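Local coordinates for Nitrate/nitrite binding protein NrtA (Synechocystis sp., PDB 2G29) that binds nitrate as the periplasmic solute-binding component of the ABC transporter NrtABCD, which takes up nitrate and probably also nitrite, at residues A[342-347]-A[404-409]; A[102-107]-A[346-351]. One frame throughout, in Å; residues are numbered along the deposited sequence.

Overall arrangement
NrtA is a C-clamp of two domains, each with a mixed five-stranded sheet. From the N terminus, the chain first reaches 102-107, at the end of helix 97-104, which directly follows strand 91-95 of the first sheet. Contact 2 closes a long loop from there to 346-351, spanning the second sheet on the way. Contact 1 then closes a much shorter loop, from 342-347 to helix 403-408 near the C terminus. The two loops overlap around the shared G346 and Y347, and neither contains the other. Their centres lie about 13 Å apart. Through this shared turn, and I343 packing on the backbone of 348-350, helix 97-104 is linked to the C-terminal helix.

Contact 1: residues A[342-347]-A[404-409]; sequences NIRWGY and QAYLDS
I343 meets L407 through methyl groups: CG2 of I343 lies 4.1 Å from CD1 of L407, and the two side chains cross at about a right angle. One residue on, R344 uses its aliphatic root, with CB 3.8 Å from CD2 of L407. The two leucine methyls are thus divided between consecutive residues of the last turn of helix 332-344. R344 holds CG anti to its backbone N (chi1 -179°) and continues extended to NE, which carries the guanidinium past the leucine to the neighbourhood of Y406. Its NH1 is still 4.4 Å from OH of Y406; E341 joins the two, forming a salt bridge with NH1 through one carboxylate oxygen and a hydrogen bond with the tyrosine hydroxyl through the other. NH2 bonds to the carbonyl of I412. W345 lays CZ2 against one face of the guanidinium, 3.4 Å above its plane and offset toward the rim. Together with the bonds of NH1 and NH2, this contact probably restrains rotation of the guanidinium. The helix then ends in a Schellman motif at G346, where N of Y347 bonds to O of N342 at 2.9 Å. Within 404-409, OG of S409 bonds back to O of Y406 at 2.6 Å, an oxygen that also accepts from N of S409. Helix 403-408 packs against the end of helix 332-344, while helix 166-177 meets both R344 and Y406 through Y173.

Contact 2: residues A[102-107]-A[346-351]; sequences ITMGTV and GYLPAS
Two chain turns that follow helices meet here: 102-107 leaves helix 97-104 through G105, and 346-351 leaves helix 332-344 through the Schellman glycine G346. M104 and L348 form the apolar centre. SD of M104 lies 3.9 Å from CD2 of L348 and 4.2 Å from CD1, so the sulfur reaches both methyls of the leucine fork, while the terminal CE also approaches CD2 at 3.9 Å. The methionine runs out straight as far as SD and then bends at chi3 (80°), which sets CE as well as SD beside CD2, and the two side chains cross at about a right angle. The CB bond of L348 does not point at 102-107; the branched tip is what reaches M104. Its side chain also touches L101 on helix 97-104 and L339, N342 and I343 on helix 332-344, which leaves it buried between the two helices. Beyond G105, T106 faces the same turn. Its CG2 comes within 4.4 Å of CD2 of L348, and its OG1 stands 3.8 Å from O of Y347, too far for a hydrogen bond. The side chain of Y347 packs on M169 and R172 of helix 166-177, and its hydroxyl makes a weak hydrogen bond to D168. The side chain of Y347 is about 10 Å from that of H167, a nitrate-binding residue. No hydrogen bond spans the two segments, so the direct contact is van der Waals packing of a thioether and methyls around one leucine, with the T106 hydroxyl and the Y347 carbonyl near each other but not hydrogen-bonded.

Contact 1: residues A[342-347]-A[404-409]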
loop_
_atom_site.group_PDB
_atom_site.type_symbol
_atom_site.label_atom_id
_atom_site.label_comp_id
_atom_site.label_asym_id
_atom_site.label_seq_id
_atom_site.Cartn_x
_atom_site.Cartn_y
_atom_site.Cartn_z
ATOM N N ASN A 342 11.335 -9.068 1.405
ATOM C CA ASN A 342 11.376 -9.309 2.852
ATOM C C ASN A 342 12.562 -10.260 3.129
ATOM O O ASN A 342 13.264 -10.107 4.136
ATOM C CB ASN A 342 10.061 -9.907 3.369
ATOM C CG ASN A 342 9.138 -8.841 3.997
ATOM O OD1 ASN A 342 8.989 -8.785 5.219
ATOM N ND2 ASN A 342 8.584 -7.958 3.179
ATOM N N ILE A 343 12.815 -11.208 2.233
ATOM C CA ILE A 343 13.983 -12.074 2.406
ATOM C C ILE A 343 15.255 -11.218 2.261
ATOM O O ILE A 343 16.192 -11.371 3.024
ATOM C CB ILE A 343 13.963 -13.229 1.388
ATOM C CG1 ILE A 343 12.859 -14.234 1.743
ATOM C CG2 ILE A 343 15.355 -13.882 1.326
ATOM C CD1 ILE A 343 12.581 -15.269 0.656
ATOM N N ARG A 344 15.260 -10.283 1.313
ATOM C CA ARG A 344 16.425 -9.409 1.124
ATOM C C ARG A 344 16.904 -8.780 2.422
ATOM O O ARG A 344 18.105 -8.681 2.672
ATOM C CB ARG A 344 16.108 -8.265 0.132
ATOM C CG ARG A 344 17.285 -7.341 -0.126
ATOM C CD ARG A 344 16.854 -6.106 -0.893
ATOM N NE ARG A 344 18.012 -5.275 -1.195
ATOM C CZ ARG A 344 17.956 -4.199 -1.972
ATOM N NH1 ARG A 344 16.805 -3.807 -2.533
ATOM N NH2 ARG A 344 19.075 -3.494 -2.185
ATOM N N TRP A 345 15.959 -8.338 3.245
ATOM C CA TRP A 345 16.284 -7.660 4.496
ATOM C C TRP A 345 16.252 -8.535 5.733
ATOM O O TRP A 345 16.456 -8.030 6.813
ATOM C CB TRP A 345 15.364 -6.443 4.667
ATOM C CG TRP A 345 15.525 -5.436 3.552
ATOM C CD1 TRP A 345 14.545 -4.972 2.692
ATOM C CD2 TRP A 345 16.747 -4.792 3.151
ATOM N NE1 TRP A 345 15.094 -4.097 1.800
ATOM C CE2 TRP A 345 16.439 -3.967 2.049
ATOM C CE3 TRP A 345 18.078 -4.852 3.614
ATOM C CZ2 TRP A 345 17.415 -3.174 1.392
ATOM C CZ3 TRP A 345 19.051 -4.074 2.964
ATOM C CH2 TRP A 345 18.706 -3.249 1.865
ATOM N N GLY A 346 15.997 -9.829 5.567
ATOM C CA GLY A 346 16.005 -10.717 6.723
ATOM C C GLY A 346 14.728 -10.803 7.528
ATOM O O GLY A 346 14.737 -11.342 8.642
ATOM N N TYR A 347 13.631 -10.259 7.009
ATOM C CA TYR A 347 12.354 -10.351 7.715
ATOM C C TYR A 347 11.766 -11.749 7.613
ATOM O O TYR A 347 10.994 -12.153 8.479
ATOM C CB TYR A 347 11.344 -9.346 7.143
ATOM C CG TYR A 347 11.610 -7.912 7.513
ATOM C CD1 TYR A 347 11.933 -6.979 6.540
ATOM C CD2 TYR A 347 11.495 -7.482 8.839
ATOM C CE1 TYR A 347 12.142 -5.619 6.883
ATOM C CE2 TYR A 347 11.686 -6.131 9.185
ATOM C CZ TYR A 347 12.006 -5.218 8.203
ATOM O OH TYR A 347 12.146 -3.887 8.562
ATOM N N GLN A 404 15.889 -15.830 -6.942
ATOM C CA GLN A 404 17.248 -15.838 -6.425
ATOM C C GLN A 404 18.176 -14.991 -7.306
ATOM O O GLN A 404 19.051 -14.328 -6.792
ATOM C CB GLN A 404 17.786 -17.275 -6.315
ATOM C CG GLN A 404 18.314 -17.846 -7.611
ATOM C CD GLN A 404 19.108 -19.134 -7.417
ATOM O OE1 GLN A 404 19.613 -19.712 -8.383
ATOM N NE2 GLN A 404 19.222 -19.589 -6.167
ATOM N N ALA A 405 17.978 -15.000 -8.630
ATOM C CA ALA A 405 18.823 -14.194 -9.508
ATOM C C ALA A 405 18.607 -12.704 -9.211
ATOM O O ALA A 405 19.531 -11.906 -9.310
ATOM C CB ALA A 405 18.530 -14.502 -10.981
ATOM N N TYR A 406 17.371 -12.334 -8.876
ATOM C CA TYR A 406 17.091 -10.959 -8.505
ATOM C C TYR A 406 17.910 -10.607 -7.254
ATOM O O TYR A 406 18.593 -9.599 -7.213
ATOM C CB TYR A 406 15.594 -10.806 -8.231
ATOM C CG TYR A 406 15.257 -9.551 -7.465
ATOM C CD1 TYR A 406 15.216 -8.299 -8.101
ATOM C CD2 TYR A 406 14.965 -9.605 -6.101
ATOM C CE1 TYR A 406 14.879 -7.138 -7.381
ATOM C CE2 TYR A 406 14.634 -8.459 -5.372
ATOM C CZ TYR A 406 14.591 -7.228 -6.013
ATOM O OH TYR A 406 14.267 -6.087 -5.322
ATOM N N LEU A 407 17.846 -11.434 -6.207
ATOM C CA LEU A 407 18.607 -11.131 -5.004
ATOM C C LEU A 407 20.111 -11.092 -5.297
ATOM O O LEU A 407 20.836 -10.237 -4.744
ATOM C CB LEU A 407 18.313 -12.167 -3.912
ATOM C CG LEU A 407 16.894 -12.222 -3.347
ATOM C CD1 LEU A 407 16.770 -13.478 -2.456
ATOM C CD2 LEU A 407 16.624 -10.979 -2.523
ATOM N N ASP A 408 20.572 -11.989 -6.173
ATOM C CA ASP A 408 21.992 -12.018 -6.489
ATOM C C ASP A 408 22.444 -10.745 -7.187
ATOM O O ASP A 408 23.621 -10.382 -7.114
ATOM C CB ASP A 408 22.346 -13.247 -7.359
ATOM C CG ASP A 408 22.213 -14.570 -6.617
ATOM O OD1 ASP A 408 22.141 -14.563 -5.375
ATOM O OD2 ASP A 408 22.192 -15.631 -7.302
ATOM N N SER A 409 21.524 -10.051 -7.852
ATOM C CA SER A 409 21.843 -8.819 -8.551
ATOM C C SER A 409 21.891 -7.589 -7.631
ATOM O O SER A 409 22.264 -6.505 -8.056
ATOM C CB SER A 409 20.833 -8.558 -9.697
ATOM O OG SER A 409 19.570 -8.121 -9.183
#

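Contact 2: residues A[102-107]-A[346-351]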
loop_
_atom_site.group_PDB
_atom_site.type_symbol
_atom_site.label_atom_id
_atom_site.label_comp_id
_atom_site.label_asym_id
_atom_site.label_seq_id
_atom_site.Cartn_x
_atom_site.Cartn_y
_atom_site.Cartn_z
ATOM N N ILE A 102 1.289 -11.957 8.769
ATOM C CA ILE A 102 0.329 -12.351 9.792
ATOM C C ILE A 102 -0.019 -13.852 9.656
ATOM O O ILE A 102 -0.131 -14.572 10.659
ATOM C CB ILE A 102 -0.952 -11.483 9.708
ATOM C CG1 ILE A 102 -0.593 -10.040 10.070
ATOM C CG2 ILE A 102 -2.015 -12.039 10.651
ATOM C CD1 ILE A 102 -1.738 -9.026 9.768
ATOM N N THR A 103 -0.205 -14.336 8.436
ATOM C CA THR A 103 -0.508 -15.762 8.218
ATOM C C THR A 103 0.683 -16.600 8.687
ATOM O O THR A 103 0.522 -17.615 9.382
ATOM C CB THR A 103 -0.711 -16.061 6.726
ATOM O OG1 THR A 103 -1.914 -15.411 6.260
ATOM C CG2 THR A 103 -0.794 -17.532 6.486
ATOM N N MET A 104 1.886 -16.176 8.301
ATOM C CA MET A 104 3.088 -16.956 8.674
ATOM C C MET A 104 3.332 -16.849 10.160
ATOM O O MET A 104 3.698 -17.862 10.792
ATOM C CB MET A 104 4.301 -16.458 7.895
ATOM C CG MET A 104 4.131 -16.701 6.424
ATOM S SD MET A 104 5.453 -16.004 5.338
ATOM C CE MET A 104 6.697 -17.289 5.590
ATOM N N GLY A 105 3.150 -15.639 10.704
ATOM C CA GLY A 105 3.267 -15.445 12.137
ATOM C C GLY A 105 4.373 -14.518 12.601
ATOM O O GLY A 105 4.415 -14.163 13.780
ATOM N N THR A 106 5.251 -14.103 11.698
ATOM C CA THR A 106 6.387 -13.283 12.100
ATOM C C THR A 106 6.058 -12.014 12.864
ATOM O O THR A 106 6.830 -11.629 13.728
ATOM C CB THR A 106 7.231 -12.920 10.877
ATOM O OG1 THR A 106 8.332 -12.077 11.237
ATOM C CG2 THR A 106 6.433 -12.242 9.917
ATOM N N VAL A 107 4.920 -11.375 12.561
ATOM C CA VAL A 107 4.548 -10.129 13.221
ATOM C C VAL A 107 3.410 -10.333 14.195
ATOM O O VAL A 107 2.672 -9.395 14.497
ATOM C CB VAL A 107 4.120 -9.056 12.203
ATOM C CG1 VAL A 107 5.279 -8.701 11.285
ATOM C CG2 VAL A 107 2.921 -9.535 11.398
ATOM N N GLY A 346 15.997 -9.829 5.567
ATOM C CA GLY A 346 16.005 -10.717 6.723
ATOM C C GLY A 346 14.728 -10.803 7.528
ATOM O O GLY A 346 14.737 -11.342 8.642
ATOM N N TYR A 347 13.631 -10.259 7.009
ATOM C CA TYR A 347 12.354 -10.351 7.715
ATOM C C TYR A 347 11.766 -11.749 7.613
ATOM O O TYR A 347 10.994 -12.153 8.479
ATOM C CB TYR A 347 11.344 -9.346 7.143
ATOM C CG TYR A 347 11.610 -7.912 7.513
ATOM C CD1 TYR A 347 11.933 -6.979 6.540
ATOM C CD2 TYR A 347 11.495 -7.482 8.839
ATOM C CE1 TYR A 347 12.142 -5.619 6.883
ATOM C CE2 TYR A 347 11.686 -6.131 9.185
ATOM C CZ TYR A 347 12.006 -5.218 8.203
ATOM O OH TYR A 347 12.146 -3.887 8.562
ATOM N N LEU A 348 12.109 -12.480 6.557
ATOM C CA LEU A 348 11.630 -13.846 6.364
ATOM C C LEU A 348 12.845 -14.744 6.117
ATOM O O LEU A 348 13.847 -14.311 5.557
ATOM C CB LEU A 348 10.680 -13.963 5.164
ATOM C CG LEU A 348 9.287 -13.321 5.315
ATOM C CD1 LEU A 348 8.540 -13.548 4.013
ATOM C CD2 LEU A 348 8.513 -13.948 6.494
ATOM N N PRO A 349 12.741 -16.030 6.477
ATOM C CA PRO A 349 13.866 -16.949 6.270
ATOM C C PRO A 349 14.243 -17.057 4.792
ATOM O O PRO A 349 13.367 -17.106 3.919
ATOM C CB PRO A 349 13.333 -18.286 6.823
ATOM C CG PRO A 349 12.248 -17.896 7.779
ATOM C CD PRO A 349 11.594 -16.695 7.121
ATOM N N ALA A 350 15.540 -17.147 4.503
ATOM C CA ALA A 350 16.004 -17.284 3.140
ATOM C C ALA A 350 15.468 -18.589 2.550
ATOM O O ALA A 350 15.176 -19.550 3.268
ATOM C CB ALA A 350 17.534 -17.284 3.119
ATOM N N SER A 351 15.323 -18.657 1.245
ATOM C CA SER A 351 14.787 -19.913 0.706
ATOM C C SER A 351 13.283 -20.196 1.025
ATOM O O SER A 351 12.710 -21.065 0.358
ATOM C CB SER A 351 15.660 -21.102 1.166
ATOM O OG SER A 351 17.061 -20.909 0.894
#